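Local coordinates for protein CofB (Escherichia coli, PDB 5AX6) that serves as the trimeric minor pilin of the CFA/III type IVb pilus of enterotoxigenic Escherichia coli and probably takes part in pilus assembly, at residues N348-A352 against V480-T484; R380-Q386 against G450-T456; V385-P389 against T483-S487; I408-T412 against Y472-L478. All blocks are in the same frame, centred on the assembly; numbering follows the deposited sequence.

Contact 1 (N348-A352 against V480-T484); sequences NTIYA and VNITT
Ile350 and Ile482 face each other as a hydrogen-bonded pair of an antiparallel ladder. The Ile482 N-H meets Ile350 O at 2.8 Å in an almost straight bond of 178°. The return bond from Ile350 N to Ile482 O is equally short. Asn348 with Thr484 and Ala352 with Val480 make the other two hydrogen-bonded pairs, so six backbone bonds join the strands. Between them, CA-H groups lean on carbonyl oxygens, as where Thr349 CA lies 3.2 Å from Ile482 O. On the isoleucine side, Ile350 CB and Ile482 CB approach to 4.3 Å, and Ile482 CD1 reaches along to Ala352 CB at 4.2 Å. In Ile482, CG1 sits beside the backbone N (chi1 -68°) and chi2 is extended at 161°, which carries CD1 that far. A water ties the two polar ends together, accepting from Asn348 ND2 at 2.9 Å and bonding Thr484 OG1. Asn348 ND2 also binds Glu489 of the second subunit. On the other side of the sheet, a second water joins Thr349 OG1 to Thr483 OG1. Tyr351 extends its hydroxyl to Phe423 O, Ser479 and Asn429. Strand 478-487 is thus held between strand 341-353 and strand 398-409, whose Ser402 and Ser404 bond the backbone of Thr483 and Asn481. Ile381 of strand 381-384 packs over Ala352, Val480 and Ile482.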
loop_
_atom_site.group_PDB
_atom_site.type_symbol
_atom_site.label_atom_id
_atom_site.label_comp_id
_atom_site.label_asym_id
_atom_site.label_seq_id
_atom_site.Cartn_x
_atom_site.Cartn_y
_atom_site.Cartn_z
ATOM N N ASN A 348 22.855 -7.986 18.655
ATOM C CA ASN A 348 24.029 -8.448 17.924
ATOM C C ASN A 348 24.867 -9.292 18.869
ATOM O O ASN A 348 24.749 -9.166 20.086
ATOM C CB ASN A 348 24.845 -7.273 17.382
ATOM C CG ASN A 348 25.875 -7.708 16.338
ATOM O OD1 ASN A 348 25.751 -8.768 15.726
ATOM N ND2 ASN A 348 26.895 -6.890 16.137
ATOM N N THR A 349 25.678 -10.179 18.311
ATOM C CA THR A 349 26.546 -11.033 19.114
ATOM C C THR A 349 27.958 -10.860 18.596
ATOM O O THR A 349 28.180 -10.821 17.383
ATOM C CB THR A 349 26.113 -12.503 19.029
ATOM O OG1 THR A 349 24.742 -12.598 19.429
ATOM C CG2 THR A 349 26.974 -13.397 19.935
ATOM N N ILE A 350 28.897 -10.737 19.523
ATOM C CA ILE A 350 30.306 -10.569 19.197
ATOM C C ILE A 350 31.126 -11.539 20.033
ATOM O O ILE A 350 30.926 -11.628 21.237
ATOM C CB ILE A 350 30.772 -9.121 19.488
ATOM C CG1 ILE A 350 30.032 -8.127 18.595
ATOM C CG2 ILE A 350 32.270 -8.996 19.310
ATOM C CD1 ILE A 350 30.062 -6.667 19.123
ATOM N N TYR A 351 32.029 -12.284 19.400
ATOM C CA TYR A 351 32.962 -13.131 20.153
ATOM C C TYR A 351 34.251 -12.354 20.415
ATOM O O TYR A 351 34.825 -11.767 19.491
ATOM C CB TYR A 351 33.270 -14.435 19.397
ATOM C CG TYR A 351 34.321 -15.289 20.105
ATOM C CD1 TYR A 351 33.949 -16.268 21.015
ATOM C CD2 TYR A 351 35.674 -15.097 19.872
ATOM C CE1 TYR A 351 34.894 -17.035 21.675
ATOM C CE2 TYR A 351 36.630 -15.857 20.530
ATOM C CZ TYR A 351 36.235 -16.823 21.423
ATOM O OH TYR A 351 37.166 -17.590 22.077
ATOM N N ALA A 352 34.727 -12.351 21.655
ATOM C CA ALA A 352 35.989 -11.666 21.943
ATOM C C ALA A 352 36.657 -12.255 23.160
ATOM O O ALA A 352 35.990 -12.678 24.104
ATOM C CB ALA A 352 35.754 -10.169 22.143
ATOM N N VAL A 480 34.510 -14.340 25.795
ATOM C CA VAL A 480 33.100 -14.141 26.056
ATOM C C VAL A 480 32.336 -13.954 24.761
ATOM O O VAL A 480 32.897 -13.487 23.768
ATOM C CB VAL A 480 32.856 -12.898 26.945
ATOM C CG1 VAL A 480 33.307 -13.157 28.375
ATOM C CG2 VAL A 480 33.521 -11.647 26.328
ATOM N N ASN A 481 31.060 -14.322 24.789
ATOM C CA ASN A 481 30.104 -13.875 23.790
ATOM C C ASN A 481 29.375 -12.658 24.325
ATOM O O ASN A 481 28.723 -12.738 25.368
ATOM C CB ASN A 481 29.120 -14.997 23.439
ATOM C CG ASN A 481 29.814 -16.169 22.761
ATOM O OD1 ASN A 481 29.763 -17.307 23.236
ATOM N ND2 ASN A 481 30.480 -15.885 21.665
ATOM N N ILE A 482 29.506 -11.542 23.606
ATOM C CA ILE A 482 28.960 -10.256 24.001
ATOM C C ILE A 482 27.682 -10.049 23.236
ATOM O O ILE A 482 27.672 -10.194 22.018
ATOM C CB ILE A 482 29.960 -9.113 23.698
ATOM C CG1 ILE A 482 31.183 -9.251 24.613
ATOM C CG2 ILE A 482 29.304 -7.740 23.842
ATOM C CD1 ILE A 482 32.394 -8.492 24.107
ATOM N N THR A 483 26.603 -9.756 23.958
ATOM C CA THR A 483 25.310 -9.456 23.355
ATOM C C THR A 483 25.027 -7.975 23.526
ATOM O O THR A 483 25.149 -7.456 24.629
ATOM C CB THR A 483 24.154 -10.259 24.012
ATOM O OG1 THR A 483 24.487 -11.649 24.040
ATOM C CG2 THR A 483 22.849 -10.059 23.231
ATOM N N THR A 484 24.642 -7.303 22.447
ATOM C CA THR A 484 24.319 -5.891 22.504
ATOM C C THR A 484 22.927 -5.662 21.927
ATOM O O THR A 484 22.557 -6.290 20.927
ATOM C CB THR A 484 25.350 -5.046 21.723
ATOM O OG1 THR A 484 25.317 -5.391 20.328
ATOM C CG2 THR A 484 26.750 -5.271 22.279
HETATM O O HOH W 1 27.269 -4.728 18.092
HETATM O O HOH W 2 23.901 -13.300 21.788
#

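Contact 2 (R380-Q386 against G450-T456); sequences RIELNVQ and GSKWYIT
Trp453 and Gln386 meet through a nearly straight hydrogen bond, NE1 to OE1, of 2.9 Å and 177°. The oxygen lies in the indole plane, while the amide is turned 47° from the ring. Gln386 gets there by a bend: CG sits between the backbone N and the carbonyl carbon, and the chain folds again at chi2. Val385 crosses Trp453 at about a right angle. Val385 CG2 lies over one face, 4.0 Å from the centre of the Trp453 five-membered ring. The backbones form an antiparallel ladder, with Ile381-Ile455 and Leu383-Trp453 as hydrogen-bonded pairs. On their side, Ile455 CD1 touches Ile381 CG2 at 3.9 Å.

The other face carries Glu382 and Tyr454. Glu382 is extended, with CG opposite the backbone N (chi1 -178°), and runs alongside Tyr454. Glu382 OE1 comes to the ring edge, 3.3 Å from Tyr454 CE1. Arg380 grips Glu382 OE1 side-on, Arg380 NE at 2.9 Å and NH2 at 3.1 Å, while its NH1 binds Glu377 O. Lys452 and Asn384 diverge at the ladder end, but Lys452 bends at chi2 past Glu382 OE2, and its NZ donates to Asn384 OD1 at 2.7 Å. A glutamine in place of Glu382 would probably leave Arg380 without its salt bridge and Lys452 without its nearby negative charge.

The Ile381, Leu383, Trp453 and Ile455 side of this pair is thus apolar, and Trp453 NE1 there is satisfied by Gln386. Glu382 lies between two cations and would probably be stabilised as a carboxylate.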
loop_
_atom_site.group_PDB
_atom_site.type_symbol
_atom_site.label_atom_id
_atom_site.label_comp_id
_atom_site.label_asym_id
_atom_site.label_seq_id
_atom_site.Cartn_x
_atom_site.Cartn_y
_atom_site.Cartn_z
ATOM N N ARG A 380 41.537 -4.819 28.411
ATOM C CA ARG A 380 40.092 -4.673 28.478
ATOM C C ARG A 380 39.478 -4.816 27.089
ATOM O O ARG A 380 40.150 -4.632 26.064
ATOM C CB ARG A 380 39.705 -3.327 29.074
ATOM C CG ARG A 380 39.994 -2.145 28.160
ATOM C CD ARG A 380 39.816 -0.829 28.898
ATOM N NE ARG A 380 40.096 0.304 28.021
ATOM C CZ ARG A 380 41.319 0.754 27.753
ATOM N NH1 ARG A 380 42.377 0.177 28.308
ATOM N NH2 ARG A 380 41.480 1.789 26.937
ATOM N N ILE A 381 38.194 -5.151 27.062
ATOM C CA ILE A 381 37.440 -5.093 25.826
ATOM C C ILE A 381 36.679 -3.777 25.805
ATOM O O ILE A 381 35.920 -3.467 26.720
ATOM C CB ILE A 381 36.467 -6.304 25.682
ATOM C CG1 ILE A 381 37.249 -7.619 25.653
ATOM C CG2 ILE A 381 35.602 -6.140 24.409
ATOM C CD1 ILE A 381 36.372 -8.893 25.733
ATOM N N GLU A 382 36.908 -2.967 24.781
ATOM C CA GLU A 382 36.232 -1.683 24.720
ATOM C C GLU A 382 35.474 -1.553 23.411
ATOM O O GLU A 382 35.986 -1.917 22.357
ATOM C CB GLU A 382 37.231 -0.526 24.885
ATOM C CG GLU A 382 36.554 0.838 24.876
ATOM C CD GLU A 382 37.469 1.980 25.326
ATOM O OE1 GLU A 382 38.496 1.710 25.991
ATOM O OE2 GLU A 382 37.145 3.149 25.013
ATOM N N LEU A 383 34.254 -1.043 23.487
ATOM C CA LEU A 383 33.390 -0.919 22.314
ATOM C C LEU A 383 32.697 0.430 22.351
ATOM O O LEU A 383 32.467 0.970 23.423
ATOM C CB LEU A 383 32.344 -2.046 22.283
ATOM C CG LEU A 383 32.824 -3.500 22.214
ATOM C CD1 LEU A 383 31.649 -4.462 22.418
ATOM C CD2 LEU A 383 33.508 -3.769 20.884
ATOM N N ASN A 384 32.361 0.972 21.184
ATOM C CA ASN A 384 31.535 2.168 21.119
ATOM C C ASN A 384 30.102 1.858 21.503
ATOM O O ASN A 384 29.563 0.832 21.093
ATOM C CB ASN A 384 31.574 2.770 19.712
ATOM C CG ASN A 384 32.941 3.307 19.357
ATOM O OD1 ASN A 384 33.564 4.000 20.154
ATOM N ND2 ASN A 384 33.418 2.981 18.167
ATOM N N VAL A 385 29.489 2.732 22.296
ATOM C CA VAL A 385 28.099 2.546 22.685
ATOM C C VAL A 385 27.219 2.778 21.463
ATOM O O VAL A 385 27.428 3.726 20.704
ATOM C CB VAL A 385 27.686 3.487 23.845
ATOM C CG1 VAL A 385 26.195 3.335 24.150
ATOM C CG2 VAL A 385 28.502 3.167 25.091
ATOM N N GLN A 386 26.258 1.887 21.254
ATOM C CA GLN A 386 25.417 1.951 20.062
ATOM C C GLN A 386 24.392 3.055 20.181
ATOM O O GLN A 386 24.050 3.476 21.288
ATOM C CB GLN A 386 24.706 0.611 19.832
ATOM C CG GLN A 386 23.765 0.203 20.966
ATOM C CD GLN A 386 24.465 -0.602 22.072
ATOM O OE1 GLN A 386 25.623 -0.354 22.405
ATOM N NE2 GLN A 386 23.754 -1.562 22.644
ATOM N N GLY A 450 29.288 7.787 28.440
ATOM C CA GLY A 450 28.321 8.215 27.450
ATOM C C GLY A 450 28.605 7.606 26.087
ATOM O O GLY A 450 27.684 7.388 25.301
ATOM N N SER A 451 29.873 7.311 25.806
ATOM C CA SER A 451 30.253 6.863 24.461
ATOM C C SER A 451 30.936 5.487 24.362
ATOM O O SER A 451 31.017 4.924 23.270
ATOM C CB SER A 451 31.164 7.916 23.813
ATOM O OG SER A 451 32.387 8.019 24.515
ATOM N N LYS A 452 31.425 4.939 25.473
ATOM C CA LYS A 452 32.138 3.664 25.417
ATOM C C LYS A 452 31.559 2.605 26.363
ATOM O O LYS A 452 31.051 2.933 27.432
ATOM C CB LYS A 452 33.624 3.849 25.750
ATOM C CG LYS A 452 34.370 4.839 24.858
ATOM C CD LYS A 452 34.564 4.290 23.444
ATOM C CE LYS A 452 35.491 5.183 22.621
ATOM N NZ LYS A 452 35.881 4.553 21.318
ATOM N N TRP A 453 31.643 1.342 25.944
ATOM C CA TRP A 453 31.469 0.194 26.839
ATOM C C TRP A 453 32.821 -0.311 27.287
ATOM O O TRP A 453 33.715 -0.470 26.465
ATOM C CB TRP A 453 30.757 -0.986 26.161
ATOM C CG TRP A 453 29.299 -0.828 25.836
ATOM C CD1 TRP A 453 28.761 -0.700 24.594
ATOM C CD2 TRP A 453 28.200 -0.841 26.753
ATOM N NE1 TRP A 453 27.397 -0.607 24.674
ATOM C CE2 TRP A 453 27.022 -0.699 25.992
ATOM C CE3 TRP A 453 28.091 -0.971 28.145
ATOM C CZ2 TRP A 453 25.750 -0.668 26.568
ATOM C CZ3 TRP A 453 26.833 -0.927 28.720
ATOM C CH2 TRP A 453 25.673 -0.777 27.933
ATOM N N TYR A 454 32.960 -0.614 28.574
ATOM C CA TYR A 454 34.182 -1.234 29.072
ATOM C C TYR A 454 33.892 -2.587 29.676
ATOM O O TYR A 454 33.104 -2.684 30.605
ATOM C CB TYR A 454 34.854 -0.357 30.125
ATOM C CG TYR A 454 35.128 1.047 29.651
ATOM C CD1 TYR A 454 36.280 1.345 28.932
ATOM C CD2 TYR A 454 34.233 2.070 29.921
ATOM C CE1 TYR A 454 36.531 2.648 28.495
ATOM C CE2 TYR A 454 34.480 3.369 29.490
ATOM C CZ TYR A 454 35.630 3.643 28.783
ATOM O OH TYR A 454 35.872 4.932 28.366
ATOM N N ILE A 455 34.539 -3.623 29.155
ATOM C CA ILE A 455 34.348 -4.958 29.689
ATOM C C ILE A 455 35.670 -5.432 30.250
ATOM O O ILE A 455 36.684 -5.446 29.545
ATOM C CB ILE A 455 33.837 -5.967 28.631
ATOM C CG1 ILE A 455 32.531 -5.474 27.992
ATOM C CG2 ILE A 455 33.558 -7.305 29.293
ATOM C CD1 ILE A 455 32.690 -4.809 26.634
ATOM N N THR A 456 35.661 -5.803 31.527
ATOM C CA THR A 456 36.879 -6.248 32.192
ATOM C C THR A 456 36.581 -7.470 33.024
ATOM O O THR A 456 35.419 -7.792 33.257
ATOM C CB THR A 456 37.465 -5.168 33.101
ATOM O OG1 THR A 456 36.479 -4.803 34.082
ATOM C CG2 THR A 456 37.859 -3.952 32.283
#

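Contact 3 (V385-P389 against T483-S487); sequences VQDCP and TTWCS
A disulfide fastens the loop after strand 381-384 to the last part of strand 478-487, in the C-terminal domain. Cys388 SG and Cys486 SG are bonded at 2.1 Å. The torsion about the S-S bond is -88°, close to the relaxed right angle. In both cysteines SG sits beside the backbone N, with chi1 near -68°. Each sulfur is thereby brought to the other, and Cys388 CB and Cys486 CB stay 3.8 Å apart. The loop has no regular structure here, and no backbone ladder joins it to the strand. Pro389 lies at one side of the bridge, its CD 4.2 Å from Cys486 SG. Gln386 comes in from the other direction along the loop, with Gln386 CG 3.9 Å from Cys486 SG. Its amide nitrogen donates to Arg400 O, and more weakly to the strand, while its oxygen is taken up by Trp453. An alanine in place of Gln386 would probably leave Arg400 O and the Trp453 N-H without this partner and open a gap beside the disulfide. Met335 of the second subunit packs on Gln386 and Thr484. The weak bond to the strand runs from Gln386 NE2 to Trp485 O, 3.0 Å long and bent to 129°.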
loop_
_atom_site.group_PDB
_atom_site.type_symbol
_atom_site.label_atom_id
_atom_site.label_comp_id
_atom_site.label_asym_id
_atom_site.label_seq_id
_atom_site.Cartn_x
_atom_site.Cartn_y
_atom_site.Cartn_z
ATOM N N VAL A 385 29.489 2.732 22.296
ATOM C CA VAL A 385 28.099 2.546 22.685
ATOM C C VAL A 385 27.219 2.778 21.463
ATOM O O VAL A 385 27.428 3.726 20.704
ATOM C CB VAL A 385 27.686 3.487 23.845
ATOM C CG1 VAL A 385 26.195 3.335 24.150
ATOM C CG2 VAL A 385 28.502 3.167 25.091
ATOM N N GLN A 386 26.258 1.887 21.254
ATOM C CA GLN A 386 25.417 1.951 20.062
ATOM C C GLN A 386 24.392 3.055 20.181
ATOM O O GLN A 386 24.050 3.476 21.288
ATOM C CB GLN A 386 24.706 0.611 19.832
ATOM C CG GLN A 386 23.765 0.203 20.966
ATOM C CD GLN A 386 24.465 -0.602 22.072
ATOM O OE1 GLN A 386 25.623 -0.354 22.405
ATOM N NE2 GLN A 386 23.754 -1.562 22.644
ATOM N N ASP A 387 23.908 3.536 19.036
ATOM C CA ASP A 387 22.775 4.454 19.012
ATOM C C ASP A 387 21.497 3.644 18.946
ATOM O O ASP A 387 21.400 2.716 18.156
ATOM C CB ASP A 387 22.850 5.400 17.813
ATOM C CG ASP A 387 24.039 6.331 17.885
ATOM O OD1 ASP A 387 24.301 6.876 18.977
ATOM O OD2 ASP A 387 24.715 6.503 16.852
ATOM N N CYS A 388 20.515 3.984 19.767
ATOM C CA CYS A 388 19.266 3.240 19.733
ATOM C C CYS A 388 18.350 3.822 18.669
ATOM O O CYS A 388 18.466 4.996 18.330
ATOM C CB CYS A 388 18.611 3.244 21.109
ATOM S SG CYS A 388 19.607 2.237 22.266
ATOM N N PRO A 389 17.447 2.992 18.126
ATOM C CA PRO A 389 16.538 3.467 17.073
ATOM C C PRO A 389 15.393 4.297 17.629
ATOM O O PRO A 389 15.269 4.452 18.846
ATOM C CB PRO A 389 16.026 2.164 16.438
ATOM C CG PRO A 389 16.094 1.165 17.551
ATOM C CD PRO A 389 17.298 1.550 18.390
ATOM N N THR A 483 26.603 -9.756 23.958
ATOM C CA THR A 483 25.310 -9.456 23.355
ATOM C C THR A 483 25.027 -7.975 23.526
ATOM O O THR A 483 25.149 -7.456 24.629
ATOM C CB THR A 483 24.154 -10.259 24.012
ATOM O OG1 THR A 483 24.487 -11.649 24.040
ATOM C CG2 THR A 483 22.849 -10.059 23.231
ATOM N N THR A 484 24.642 -7.303 22.447
ATOM C CA THR A 484 24.319 -5.891 22.504
ATOM C C THR A 484 22.927 -5.662 21.927
ATOM O O THR A 484 22.557 -6.290 20.927
ATOM C CB THR A 484 25.350 -5.046 21.723
ATOM O OG1 THR A 484 25.317 -5.391 20.328
ATOM C CG2 THR A 484 26.750 -5.271 22.279
ATOM N N TRP A 485 22.153 -4.770 22.550
ATOM C CA TRP A 485 20.802 -4.493 22.072
ATOM C C TRP A 485 20.333 -3.196 22.726
ATOM O O TRP A 485 21.073 -2.604 23.503
ATOM C CB TRP A 485 19.846 -5.669 22.376
ATOM C CG TRP A 485 19.440 -5.865 23.828
ATOM C CD1 TRP A 485 18.214 -5.589 24.373
ATOM C CD2 TRP A 485 20.242 -6.404 24.901
ATOM N NE1 TRP A 485 18.211 -5.914 25.710
ATOM C CE2 TRP A 485 19.437 -6.408 26.059
ATOM C CE3 TRP A 485 21.557 -6.881 24.991
ATOM C CZ2 TRP A 485 19.904 -6.866 27.300
ATOM C CZ3 TRP A 485 22.024 -7.330 26.234
ATOM C CH2 TRP A 485 21.190 -7.322 27.365
ATOM N N CYS A 486 19.136 -2.733 22.392
ATOM C CA CYS A 486 18.576 -1.571 23.088
ATOM C C CYS A 486 17.271 -1.982 23.734
ATOM O O CYS A 486 16.563 -2.849 23.207
ATOM C CB CYS A 486 18.351 -0.392 22.124
ATOM S SG CYS A 486 19.856 0.312 21.427
ATOM N N SER A 487 16.932 -1.356 24.856
ATOM C CA SER A 487 15.765 -1.775 25.621
ATOM C C SER A 487 15.243 -0.662 26.525
ATOM O O SER A 487 16.003 0.209 26.941
ATOM C CB SER A 487 16.111 -2.998 26.473
ATOM O OG SER A 487 14.981 -3.491 27.173
#

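Contact 4 (I408-T412 against Y472-L478); sequences IVADT and YLNPKFL
A type I beta turn, Pro475 to Leu478, leads into strand 478-487 and packs its Phe477 against the end of strand 398-409. Just past that end, Ala410 is the centre of an inverse gamma turn. Ile408 and Leu478 form an antiparallel non-hydrogen-bonded pair. Their side chains run side by side, and Leu478 CD1 rests 3.8 Å from Ile408 CB. The next link is a weak bond of 3.3 Å from Val409 N to Phe477 O.

Phe477 lies between Pro475 and Asp411. Its CG takes the position between the backbone N and the carbonyl carbon (chi1 40°), which stands the ring up between these two neighbours. Pro475 CB covers one face, offset toward the rim. Asp411 CB covers the opposite face over the centre, 3.6 Å from the centroid of the Phe477 ring, in a CH-pi contact. The carboxylate is nearly perpendicular to the ring, 87° between planes. Val409 CG2 touches Phe477 CB at 3.8 Å. Asp411 is fixed at its far end as well: OD1 accepts from Gln435 N and OD2 from Ala421 N. These bonds satisfy a buried carboxylate, which is consistent with CB being kept over the ring.

Strand 398-409 does not end the sheet, because Ile408 and Val409 pair with a strand of the second subunit. Tyr419 meets the Tyr472 ring steeply. At the edge of the Phe477 ring lies Tyr472 CD2, and the Tyr472 hydroxyl (OH) donates to Asp411 O at 2.8 Å, in the plane of that carbonyl.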
loop_
_atom_site.group_PDB
_atom_site.type_symbol
_atom_site.label_atom_id
_atom_site.label_comp_id
_atom_site.label_asym_id
_atom_site.label_seq_id
_atom_site.Cartn_x
_atom_site.Cartn_y
_atom_site.Cartn_z
ATOM N N ILE A 408 37.156 -20.738 29.175
ATOM C CA ILE A 408 37.865 -20.267 30.356
ATOM C C ILE A 408 38.739 -21.381 30.900
ATOM O O ILE A 408 38.254 -22.477 31.163
ATOM C CB ILE A 408 36.884 -19.774 31.465
ATOM C CG1 ILE A 408 37.654 -19.296 32.700
ATOM C CG2 ILE A 408 35.886 -20.872 31.856
ATOM C CD1 ILE A 408 36.742 -18.754 33.822
ATOM N N VAL A 409 40.039 -21.120 31.032
ATOM C CA VAL A 409 40.924 -22.099 31.659
ATOM C C VAL A 409 41.864 -21.435 32.660
ATOM O O VAL A 409 42.228 -20.257 32.529
ATOM C CB VAL A 409 41.767 -22.897 30.616
ATOM C CG1 VAL A 409 40.863 -23.779 29.753
ATOM C CG2 VAL A 409 42.601 -21.948 29.755
ATOM N N ALA A 410 42.222 -22.206 33.681
ATOM C CA ALA A 410 43.112 -21.748 34.733
ATOM C C ALA A 410 44.567 -21.897 34.298
ATOM O O ALA A 410 45.303 -22.728 34.828
ATOM C CB ALA A 410 42.849 -22.526 36.013
ATOM N N ASP A 411 44.973 -21.104 33.314
ATOM C CA ASP A 411 46.332 -21.202 32.798
ATOM C C ASP A 411 47.353 -20.760 33.861
ATOM O O ASP A 411 47.047 -19.945 34.727
ATOM C CB ASP A 411 46.477 -20.365 31.527
ATOM C CG ASP A 411 47.650 -20.812 30.655
ATOM O OD1 ASP A 411 48.199 -21.912 30.891
ATOM O OD2 ASP A 411 48.006 -20.067 29.718
ATOM N N THR A 412 48.557 -21.315 33.792
ATOM C CA THR A 412 49.646 -20.917 34.684
ATOM C C THR A 412 50.930 -20.789 33.870
ATOM O O THR A 412 50.968 -21.203 32.717
ATOM C CB THR A 412 49.845 -21.926 35.825
ATOM O OG1 THR A 412 50.098 -23.227 35.273
ATOM C CG2 THR A 412 48.600 -21.978 36.712
ATOM N N TYR A 472 44.218 -12.949 38.038
ATOM C CA TYR A 472 44.577 -12.463 36.714
ATOM C C TYR A 472 43.626 -11.350 36.272
ATOM O O TYR A 472 42.422 -11.395 36.578
ATOM C CB TYR A 472 44.535 -13.599 35.682
ATOM C CG TYR A 472 45.471 -14.765 35.919
ATOM C CD1 TYR A 472 46.805 -14.573 36.276
ATOM C CD2 TYR A 472 45.019 -16.072 35.752
ATOM C CE1 TYR A 472 47.657 -15.665 36.478
ATOM C CE2 TYR A 472 45.847 -17.155 35.951
ATOM C CZ TYR A 472 47.166 -16.950 36.310
ATOM O OH TYR A 472 47.977 -18.043 36.490
ATOM N N LEU A 473 44.166 -10.370 35.544
ATOM C CA LEU A 473 43.386 -9.282 34.964
ATOM C C LEU A 473 43.222 -9.433 33.453
ATOM O O LEU A 473 44.205 -9.581 32.735
ATOM C CB LEU A 473 44.049 -7.933 35.261
ATOM C CG LEU A 473 43.399 -6.717 34.599
ATOM C CD1 LEU A 473 42.028 -6.448 35.216
ATOM C CD2 LEU A 473 44.294 -5.482 34.711
ATOM N N ASN A 474 41.981 -9.379 32.971
ATOM C CA ASN A 474 41.693 -9.392 31.534
ATOM C C ASN A 474 42.542 -10.357 30.707
ATOM O O ASN A 474 43.242 -9.935 29.785
ATOM C CB ASN A 474 41.863 -7.987 30.958
ATOM C CG ASN A 474 40.986 -6.964 31.649
ATOM O OD1 ASN A 474 39.899 -7.282 32.135
ATOM N ND2 ASN A 474 41.462 -5.721 31.706
ATOM N N PRO A 475 42.481 -11.652 31.027
ATOM C CA PRO A 475 43.364 -12.657 30.423
ATOM C C PRO A 475 42.923 -13.171 29.041
ATOM O O PRO A 475 41.728 -13.326 28.787
ATOM C CB PRO A 475 43.334 -13.799 31.439
ATOM C CG PRO A 475 42.046 -13.657 32.150
ATOM C CD PRO A 475 41.608 -12.222 32.068
ATOM N N LYS A 476 43.894 -13.439 28.170
ATOM C CA LYS A 476 43.613 -13.967 26.833
ATOM C C LYS A 476 43.030 -15.372 26.885
ATOM O O LYS A 476 42.537 -15.882 25.869
ATOM C CB LYS A 476 44.883 -13.988 25.977
ATOM C CG LYS A 476 45.986 -14.848 26.593
ATOM C CD LYS A 476 47.149 -15.044 25.642
ATOM C CE LYS A 476 48.223 -15.918 26.292
ATOM N NZ LYS A 476 49.475 -15.972 25.494
ATOM N N PHE A 477 43.106 -16.013 28.049
ATOM C CA PHE A 477 42.518 -17.341 28.190
ATOM C C PHE A 477 41.159 -17.287 28.893
ATOM O O PHE A 477 40.736 -18.237 29.565
ATOM C CB PHE A 477 43.477 -18.306 28.912
ATOM C CG PHE A 477 44.227 -17.699 30.071
ATOM C CD1 PHE A 477 43.656 -17.651 31.337
ATOM C CD2 PHE A 477 45.526 -17.219 29.903
ATOM C CE1 PHE A 477 44.362 -17.112 32.419
ATOM C CE2 PHE A 477 46.234 -16.675 30.980
ATOM C CZ PHE A 477 45.650 -16.628 32.232
ATOM N N LEU A 478 40.476 -16.161 28.701
ATOM C CA LEU A 478 39.067 -16.004 29.048
ATOM C C LEU A 478 38.420 -15.327 27.858
ATOM O O LEU A 478 38.874 -14.266 27.423
ATOM C CB LEU A 478 38.871 -15.164 30.319
ATOM C CG LEU A 478 37.423 -14.798 30.657
ATOM C CD1 LEU A 478 36.607 -16.056 30.927
ATOM C CD2 LEU A 478 37.324 -13.830 31.861
#

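Overall arrangement
All four contacts lie in the C-terminal domain. Contacts 1 and 3 share strand 478-487, and contact 4 reaches its start. That strand is paired with 341-353 and 398-409. Contact 2 belongs to a second antiparallel sheet, which also holds strand 468-473 of contact 4. Centres of contacts 1, 2 and 3 are 12 to 13 Å apart; contacts 3 and 4 are the farthest pair, at 28 Å. Contacts 1 and 2 touch through apolar side chains, which joins the two sheets. Along the chain, contact 1 begins first and its loop encloses contacts 2 and 4. All four touch the second subunit, consistent with this domain's part in the trimer.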